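Local atomic coordinates of beta-fructofuranosidase (Bifidobacterium adolescentis, PDB entry 6NOB), a protein that probably hydrolyses terminal beta-D-fructofuranosides such as sucrose, releasing fructose. Residues G116-H121 and D588-E593. Numbering follows the deposited sequence.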
loop_
_atom_site.group_PDB
_atom_site.type_symbol
_atom_site.label_atom_id
_atom_site.label_comp_id
_atom_site.label_asym_id
_atom_site.label_seq_id
_atom_site.Cartn_x
_atom_site.Cartn_y
_atom_site.Cartn_z
ATOM N N GLY A 116 11.987 -8.363 13.060
ATOM C CA GLY A 116 10.617 -8.006 12.762
ATOM C C GLY A 116 10.458 -6.944 11.694
ATOM O O GLY A 116 9.322 -6.662 11.290
ATOM N N ARG A 117 11.551 -6.347 11.230
ATOM C CA ARG A 117 11.517 -5.349 10.173
ATOM C C ARG A 117 12.178 -5.896 8.916
ATOM O O ARG A 117 13.062 -6.755 8.981
ATOM C CB ARG A 117 12.222 -4.056 10.599
ATOM C CG ARG A 117 11.837 -3.553 11.978
ATOM C CD ARG A 117 12.022 -2.048 12.093
ATOM N NE ARG A 117 11.102 -1.321 11.222
ATOM C CZ ARG A 117 10.702 -0.071 11.432
ATOM N NH1 ARG A 117 9.862 0.509 10.586
ATOM N NH2 ARG A 117 11.135 0.600 12.491
ATOM N N SER A 118 11.734 -5.396 7.765
ATOM C CA SER A 118 12.387 -5.722 6.509
ATOM C C SER A 118 13.591 -4.810 6.298
ATOM O O SER A 118 13.743 -3.775 6.953
ATOM C CB SER A 118 11.414 -5.586 5.339
ATOM O OG SER A 118 11.104 -4.222 5.102
ATOM N N GLY A 119 14.452 -5.199 5.361
ATOM C CA GLY A 119 15.656 -4.437 5.095
ATOM C C GLY A 119 15.587 -3.536 3.878
ATOM O O GLY A 119 16.320 -2.546 3.802
ATOM N N ALA A 120 14.711 -3.858 2.919
ATOM C CA ALA A 120 14.684 -3.155 1.643
ATOM C C ALA A 120 13.300 -2.694 1.204
ATOM O O ALA A 120 13.180 -2.110 0.122
ATOM C CB ALA A 120 15.285 -4.034 0.535
ATOM N N HIS A 121 12.259 -2.941 1.991
ATOM C CA HIS A 121 10.923 -2.456 1.679
ATOM C C HIS A 121 10.634 -1.203 2.494
ATOM O O HIS A 121 11.152 -1.031 3.600
ATOM C CB HIS A 121 9.864 -3.523 1.968
ATOM C CG HIS A 121 9.958 -4.727 1.082
ATOM N ND1 HIS A 121 10.984 -5.642 1.177
ATOM C CD2 HIS A 121 9.149 -5.169 0.090
ATOM C CE1 HIS A 121 10.808 -6.592 0.276
ATOM N NE2 HIS A 121 9.701 -6.330 -0.397
ATOM N N ASP A 588 13.317 -10.772 1.843
ATOM C CA ASP A 588 13.870 -9.630 2.566
ATOM C C ASP A 588 13.502 -9.758 4.049
ATOM O O ASP A 588 12.624 -9.052 4.550
ATOM C CB ASP A 588 13.365 -8.317 1.960
ATOM C CG ASP A 588 13.980 -7.093 2.608
ATOM O OD1 ASP A 588 15.044 -7.222 3.251
ATOM O OD2 ASP A 588 13.395 -5.999 2.467
ATOM N N ARG A 589 14.175 -10.687 4.735
ATOM C CA ARG A 589 14.080 -10.878 6.181
ATOM C C ARG A 589 12.711 -11.373 6.641
ATOM O O ARG A 589 12.621 -12.413 7.305
ATOM C CB ARG A 589 14.451 -9.582 6.912
ATOM C CG ARG A 589 15.938 -9.257 6.847
ATOM C CD ARG A 589 16.196 -7.771 7.030
ATOM N NE ARG A 589 15.847 -7.315 8.372
ATOM C CZ ARG A 589 16.675 -7.348 9.411
ATOM N NH1 ARG A 589 17.906 -7.820 9.265
ATOM N NH2 ARG A 589 16.273 -6.910 10.596
ATOM N N ASN A 590 11.636 -10.647 6.313
ATOM C CA ASN A 590 10.316 -11.053 6.783
ATOM C C ASN A 590 9.241 -10.943 5.705
ATOM O O ASN A 590 8.058 -10.814 6.039
ATOM C CB ASN A 590 9.895 -10.238 8.015
ATOM C CG ASN A 590 9.751 -8.753 7.721
ATOM O OD1 ASN A 590 10.012 -8.293 6.608
ATOM N ND2 ASN A 590 9.328 -7.994 8.726
ATOM N N VAL A 591 9.616 -10.991 4.429
ATOM C CA VAL A 591 8.648 -10.915 3.340
ATOM C C VAL A 591 9.289 -11.529 2.103
ATOM O O VAL A 591 10.487 -11.367 1.860
ATOM C CB VAL A 591 8.190 -9.456 3.095
ATOM C CG1 VAL A 591 9.380 -8.562 2.752
ATOM C CG2 VAL A 591 7.124 -9.389 2.006
ATOM N N VAL A 592 8.482 -12.256 1.333
ATOM C CA VAL A 592 8.926 -12.886 0.097
ATOM C C VAL A 592 8.118 -12.308 -1.054
ATOM O O VAL A 592 6.946 -11.953 -0.898
ATOM C CB VAL A 592 8.792 -14.428 0.151
ATOM C CG1 VAL A 592 7.336 -14.854 0.029
ATOM C CG2 VAL A 592 9.636 -15.085 -0.932
ATOM N N GLU A 593 8.768 -12.177 -2.209
ATOM C CA GLU A 593 8.100 -11.801 -3.452
ATOM C C GLU A 593 8.695 -12.648 -4.565
ATOM O O GLU A 593 9.912 -12.626 -4.779
ATOM C CB GLU A 593 8.258 -10.306 -3.753
ATOM C CG GLU A 593 7.758 -9.394 -2.640
ATOM C CD GLU A 593 7.663 -7.944 -3.059
ATOM O OE1 GLU A 593 6.830 -7.635 -3.935
ATOM O OE2 GLU A 593 8.416 -7.112 -2.509
#
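The imidazole of His121 is suspended between two carboxylates, and it shows how one histidine can join a loop to a beta hairpin when both ring nitrogens are used. ND1 donates to Asp588 OD2 at 2.8 Å, on the anti lone pair of that oxygen, with ring and carboxylate nearly coplanar (23° apart). From the other end of the ring, NE2 reaches Glu593 OE2 at 2.6 Å; here the carboxylate is turned 41° from the ring but its oxygen still lies close to the imidazole plane. Two flanking carboxylates would favour a protonated imidazolium, though Glu593 also pairs with Arg476. These two in-plane bonds fix the rotation of the ring, and Val591 CG1 packs over one face in a CH-pi contact, 3.8 Å from the ring centroid.

Asp588 reaches the loop with CG anti to its backbone N (chi1 -176°), and its carboxylate also gathers backbone amides. Ala120 N approaches OD2 on the syn side at 2.6 Å, while Gly119 N meets OD1 from above the carboxylate plane. The next residue after Asp588, Arg589, bends at its third torsion and directs NE to Arg117 O at 2.9 Å, a fairly straight bond. Asn590 sets OD1 against Ser118 CB. Behind Glu593, Arg476 forms its salt bridge with OE1 and Leu474 N donates to OE2, tying the histidine site to strand 468-481.

The whole is a buried polar interface between the hairpin of strands 582-588 and 591-596 in the C-terminal beta-sandwich and the loop leading into strand 127-138 of the catalytic beta-propeller, the propeller-sandwich pairing characteristic of family 32 glycosidases.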